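Local atomic coordinates of member of DUF4221 family (Bacteroides vulgatus, PDB entry 3S9J), a protein that is of unknown function but folds as a six-bladed beta-propeller and binds sodium ions in the crystal. Residues A[277-287]-A[302-313]. Numbering follows the deposited sequence. Where two conformers were deposited one is given.
Sequences NVYYRFAEMPY and KEFSVIVLNADF
Val306 CG2 sits over the centre of the Phe282 ring, 3.7 Å from the centroid and 11° off the ring normal, a CH-pi contact. Phe304 lies beside Phe282 and points the same way, with the two CD2 atoms 4.1 Å apart. Val306 CG1 packs on Tyr280 CB, while Val308 CG2 meets the edge of the Tyr280 ring. On the other face of the sheet, Phe313 makes an offset stack on Tyr279, with centroids 4.5 Å apart and planes at 28°. Tyr279 CG is anti to its carbonyl carbon (chi1 -59°), which lays the ring along the type I turn Asn310-Phe313, with Asn310 O at its edge. Tyr279 OH has Asn206 as its main polar partner, and a water also links it to Ala311 O. Arg211 and Val213 of strand 211-216 touch both side chains. Replacing Tyr279 by an alanine would probably leave Phe313 without its stacking partner, and Asn206 and the water without the hydroxyl. Strands 278-284 and 304-309 are the middle strands of a four-stranded antiparallel propeller blade. Six backbone bonds join them. Beyond these, Met285 N bonds Glu303 O from above the carbonyl plane. At the polar end, extended Lys302 brings NZ to the anti side of Glu284 OE1, out of the carboxylate plane, a 2.7 Å salt bridge. Arg266 also pairs with OE1, and Tyr328 OH bonds OE2.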
loop_
_atom_site.group_PDB
_atom_site.type_symbol
_atom_site.label_atom_id
_atom_site.label_comp_id
_atom_site.label_asym_id
_atom_site.label_seq_id
_atom_site.Cartn_x
_atom_site.Cartn_y
_atom_site.Cartn_z
ATOM N N ASN A 277 -5.674 -14.144 -11.023
ATOM C CA ASN A 277 -5.241 -15.013 -9.924
ATOM C C ASN A 277 -3.703 -15.175 -9.841
ATOM O O ASN A 277 -3.167 -16.289 -9.769
ATOM C CB ASN A 277 -5.945 -16.385 -10.028
ATOM C CG ASN A 277 -5.977 -17.140 -8.707
ATOM O OD1 ASN A 277 -5.868 -16.559 -7.630
ATOM N ND2 ASN A 277 -6.165 -18.463 -8.791
ATOM N N VAL A 278 -3.019 -14.036 -9.857
ATOM C CA VAL A 278 -1.563 -13.949 -9.738
ATOM C C VAL A 278 -1.215 -12.867 -8.726
ATOM O O VAL A 278 -2.088 -12.137 -8.281
ATOM C CB VAL A 278 -0.894 -13.636 -11.116
ATOM C CG1 VAL A 278 -1.138 -14.766 -12.114
ATOM C CG2 VAL A 278 -1.400 -12.321 -11.682
ATOM N N TYR A 279 0.053 -12.797 -8.344
ATOM C CA TYR A 279 0.554 -11.748 -7.462
ATOM C C TYR A 279 1.669 -10.990 -8.150
ATOM O O TYR A 279 2.414 -11.557 -8.951
ATOM C CB TYR A 279 1.092 -12.331 -6.155
ATOM C CG TYR A 279 0.078 -13.120 -5.372
ATOM C CD1 TYR A 279 -0.181 -14.462 -5.684
ATOM C CD2 TYR A 279 -0.635 -12.529 -4.324
ATOM C CE1 TYR A 279 -1.146 -15.194 -4.964
ATOM C CE2 TYR A 279 -1.580 -13.250 -3.600
ATOM C CZ TYR A 279 -1.834 -14.570 -3.925
ATOM O OH TYR A 279 -2.768 -15.280 -3.215
ATOM N N TYR A 280 1.783 -9.712 -7.818
ATOM C CA TYR A 280 2.870 -8.854 -8.283
ATOM C C TYR A 280 3.654 -8.365 -7.066
ATOM O O TYR A 280 3.072 -7.774 -6.147
ATOM C CB TYR A 280 2.343 -7.646 -9.056
ATOM C CG TYR A 280 1.423 -7.999 -10.187
ATOM C CD1 TYR A 280 1.890 -8.675 -11.298
ATOM C CD2 TYR A 280 0.071 -7.632 -10.159
ATOM C CE1 TYR A 280 1.041 -9.032 -12.339
ATOM C CE2 TYR A 280 -0.790 -7.978 -11.212
ATOM C CZ TYR A 280 -0.292 -8.663 -12.303
ATOM O OH TYR A 280 -1.133 -9.032 -13.341
ATOM N N ARG A 281 4.964 -8.578 -7.066
ATOM C CA ARG A 281 5.813 -7.983 -6.052
ATOM C C ARG A 281 6.766 -6.989 -6.707
ATOM O O ARG A 281 7.514 -7.317 -7.647
ATOM C CB ARG A 281 6.600 -9.046 -5.276
ATOM C CG ARG A 281 7.209 -8.485 -4.015
ATOM C CD ARG A 281 8.045 -9.483 -3.230
ATOM N NE ARG A 281 8.299 -8.966 -1.895
ATOM C CZ ARG A 281 9.225 -9.399 -1.057
ATOM N NH1 ARG A 281 10.062 -10.385 -1.404
ATOM N NH2 ARG A 281 9.327 -8.820 0.131
ATOM N N PHE A 282 6.746 -5.764 -6.212
ATOM C CA PHE A 282 7.620 -4.721 -6.741
ATOM C C PHE A 282 8.965 -4.765 -5.996
ATOM O O PHE A 282 8.998 -4.982 -4.781
ATOM C CB PHE A 282 6.973 -3.341 -6.544
ATOM C CG PHE A 282 5.843 -3.032 -7.513
ATOM C CD1 PHE A 282 4.684 -3.804 -7.531
ATOM C CD2 PHE A 282 5.931 -1.969 -8.385
ATOM C CE1 PHE A 282 3.657 -3.512 -8.417
ATOM C CE2 PHE A 282 4.916 -1.674 -9.278
ATOM C CZ PHE A 282 3.753 -2.448 -9.281
ATOM N N ALA A 283 10.058 -4.529 -6.722
ATOM C CA ALA A 283 11.408 -4.510 -6.144
ATOM C C ALA A 283 12.103 -3.234 -6.589
ATOM O O ALA A 283 12.037 -2.895 -7.765
ATOM C CB ALA A 283 12.182 -5.724 -6.627
ATOM N N GLU A 284 12.737 -2.534 -5.648
ATOM C CA GLU A 284 13.490 -1.337 -5.943
ATOM C C GLU A 284 14.950 -1.722 -6.164
ATOM O O GLU A 284 15.541 -2.398 -5.337
ATOM C CB GLU A 284 13.384 -0.329 -4.799
ATOM C CG GLU A 284 11.962 -0.001 -4.385
ATOM C CD GLU A 284 11.831 1.178 -3.421
ATOM O OE1 GLU A 284 12.808 1.567 -2.733
ATOM O OE2 GLU A 284 10.711 1.745 -3.367
HETATM N N MSE A 285 15.520 -1.257 -7.269
HETATM C CA MSE A 285 16.919 -1.514 -7.595
HETATM C C MSE A 285 17.834 -0.614 -6.793
HETATM O O MSE A 285 17.416 0.451 -6.325
HETATM C CB MSE A 285 17.163 -1.290 -9.072
HETATM C CG MSE A 285 16.322 -2.187 -9.999
HETATM SE SE MSE A 285 16.654 -4.070 -9.803
HETATM C CE MSE A 285 15.171 -4.588 -8.656
ATOM N N PRO A 286 19.125 -0.996 -6.687
ATOM C CA PRO A 286 20.012 -0.140 -5.924
ATOM C C PRO A 286 20.199 1.247 -6.526
ATOM O O PRO A 286 20.199 1.412 -7.764
ATOM C CB PRO A 286 21.348 -0.902 -5.925
ATOM C CG PRO A 286 21.034 -2.302 -6.342
ATOM C CD PRO A 286 19.793 -2.201 -7.192
ATOM N N TYR A 287 20.421 2.216 -5.631
ATOM C CA TYR A 287 20.593 3.605 -6.009
ATOM C C TYR A 287 21.449 4.299 -4.970
ATOM O O TYR A 287 21.616 3.812 -3.831
ATOM C CB TYR A 287 19.192 4.226 -6.009
ATOM C CG TYR A 287 18.994 5.536 -6.736
ATOM C CD1 TYR A 287 18.695 5.552 -8.064
ATOM C CD2 TYR A 287 19.056 6.744 -6.053
ATOM C CE1 TYR A 287 18.487 6.749 -8.741
ATOM C CE2 TYR A 287 18.841 7.943 -6.703
ATOM C CZ TYR A 287 18.537 7.932 -8.048
ATOM O OH TYR A 287 18.296 9.097 -8.733
ATOM N N LYS A 302 14.915 6.136 -9.541
ATOM C CA LYS A 302 15.146 4.787 -9.018
ATOM C C LYS A 302 14.510 3.742 -9.936
ATOM O O LYS A 302 13.360 3.851 -10.305
ATOM C CB LYS A 302 14.666 4.646 -7.562
ATOM C CG LYS A 302 15.322 3.439 -6.847
ATOM C CD LYS A 302 14.982 3.437 -5.353
ATOM C CE LYS A 302 15.851 2.413 -4.599
ATOM N NZ LYS A 302 15.452 2.166 -3.148
ATOM N N GLU A 303 15.294 2.769 -10.357
ATOM C CA GLU A 303 14.766 1.703 -11.194
ATOM C C GLU A 303 14.042 0.683 -10.340
ATOM O O GLU A 303 14.248 0.618 -9.113
ATOM C CB GLU A 303 15.884 1.065 -11.986
ATOM C CG GLU A 303 16.528 2.059 -12.943
ATOM C CD GLU A 303 17.836 1.584 -13.513
ATOM O OE1 GLU A 303 18.634 0.958 -12.764
ATOM O OE2 GLU A 303 18.060 1.876 -14.711
ATOM N N PHE A 304 13.170 -0.081 -10.976
ATOM C CA PHE A 304 12.412 -1.113 -10.268
ATOM C C PHE A 304 12.060 -2.266 -11.172
ATOM O O PHE A 304 12.221 -2.212 -12.400
ATOM C CB PHE A 304 11.143 -0.524 -9.623
ATOM C CG PHE A 304 10.112 -0.058 -10.600
ATOM C CD1 PHE A 304 10.253 1.184 -11.234
ATOM C CD2 PHE A 304 8.977 -0.822 -10.858
ATOM C CE1 PHE A 304 9.304 1.649 -12.138
ATOM C CE2 PHE A 304 8.025 -0.375 -11.770
ATOM C CZ PHE A 304 8.193 0.875 -12.406
ATOM N N SER A 305 11.624 -3.355 -10.557
ATOM C CA SER A 305 11.101 -4.468 -11.284
ATOM C C SER A 305 9.782 -4.902 -10.667
ATOM O O SER A 305 9.450 -4.531 -9.545
ATOM C CB SER A 305 12.095 -5.641 -11.287
ATOM O OG SER A 305 12.252 -6.194 -9.999
ATOM N N VAL A 306 9.065 -5.728 -11.416
ATOM C CA VAL A 306 7.877 -6.406 -10.914
ATOM C C VAL A 306 8.005 -7.888 -11.155
ATOM O O VAL A 306 8.170 -8.339 -12.300
ATOM C CB VAL A 306 6.606 -5.879 -11.581
ATOM C CG1 VAL A 306 5.389 -6.658 -11.060
ATOM C CG2 VAL A 306 6.453 -4.352 -11.313
ATOM N N ILE A 307 7.983 -8.630 -10.056
ATOM C CA ILE A 307 7.993 -10.085 -10.048
ATOM C C ILE A 307 6.544 -10.577 -10.128
ATOM O O ILE A 307 5.689 -10.101 -9.384
ATOM C CB ILE A 307 8.617 -10.621 -8.740
ATOM C CG1 ILE A 307 10.032 -10.056 -8.531
ATOM C CG2 ILE A 307 8.546 -12.143 -8.716
ATOM C CD1 ILE A 307 10.518 -10.012 -7.072
ATOM N N VAL A 308 6.278 -11.524 -11.018
ATOM C CA VAL A 308 4.965 -12.139 -11.148
ATOM C C VAL A 308 4.998 -13.535 -10.516
ATOM O O VAL A 308 5.852 -14.344 -10.853
ATOM C CB VAL A 308 4.519 -12.246 -12.624
ATOM C CG1 VAL A 308 3.107 -12.852 -12.702
ATOM C CG2 VAL A 308 4.546 -10.861 -13.301
ATOM N N LEU A 309 4.092 -13.806 -9.582
ATOM C CA LEU A 309 3.986 -15.118 -8.963
ATOM C C LEU A 309 2.603 -15.682 -9.275
ATOM O O LEU A 309 1.616 -14.933 -9.326
ATOM C CB LEU A 309 4.163 -15.036 -7.448
ATOM C CG LEU A 309 5.483 -14.442 -6.939
ATOM C CD1 LEU A 309 5.367 -12.920 -6.629
ATOM C CD2 LEU A 309 5.997 -15.227 -5.714
ATOM N N ASN A 310 2.519 -16.991 -9.477
ATOM C CA ASN A 310 1.217 -17.600 -9.712
ATOM C C ASN A 310 0.510 -17.853 -8.380
ATOM O O ASN A 310 1.029 -17.474 -7.333
ATOM C CB ASN A 310 1.325 -18.869 -10.591
ATOM C CG ASN A 310 2.095 -19.991 -9.929
ATOM O OD1 ASN A 310 2.259 -20.029 -8.707
ATOM N ND2 ASN A 310 2.551 -20.938 -10.743
ATOM N N ALA A 311 -0.649 -18.514 -8.411
ATOM C CA ALA A 311 -1.488 -18.671 -7.210
ATOM C C ALA A 311 -0.848 -19.587 -6.166
ATOM O O ALA A 311 -1.224 -19.556 -4.991
ATOM C CB ALA A 311 -2.896 -19.148 -7.584
ATOM N N ASP A 312 0.140 -20.376 -6.589
ATOM C CA ASP A 312 0.872 -21.243 -5.685
ATOM C C ASP A 312 2.162 -20.601 -5.190
ATOM O O ASP A 312 2.981 -21.262 -4.565
ATOM C CB ASP A 312 1.191 -22.565 -6.380
ATOM C CG ASP A 312 -0.063 -23.356 -6.764
ATOM O OD1 ASP A 312 -1.002 -23.472 -5.945
ATOM O OD2 ASP A 312 -0.087 -23.880 -7.892
ATOM N N PHE A 313 2.318 -19.307 -5.456
ATOM C CA PHE A 313 3.485 -18.524 -5.073
ATOM C C PHE A 313 4.780 -18.996 -5.705
ATOM O O PHE A 313 5.847 -18.877 -5.106
ATOM C CB PHE A 313 3.592 -18.415 -3.557
ATOM C CG PHE A 313 2.395 -17.759 -2.939
ATOM C CD1 PHE A 313 2.267 -16.385 -2.944
ATOM C CD2 PHE A 313 1.365 -18.522 -2.431
ATOM C CE1 PHE A 313 1.144 -15.784 -2.389
ATOM C CE2 PHE A 313 0.247 -17.937 -1.897
ATOM C CZ PHE A 313 0.136 -16.577 -1.869
HETATM O O HOH W 1 -2.004 -18.421 -11.007
HETATM O O HOH W 2 -3.057 -17.833 -3.904
HETATM O O HOH W 3 18.101 2.296 -9.594
#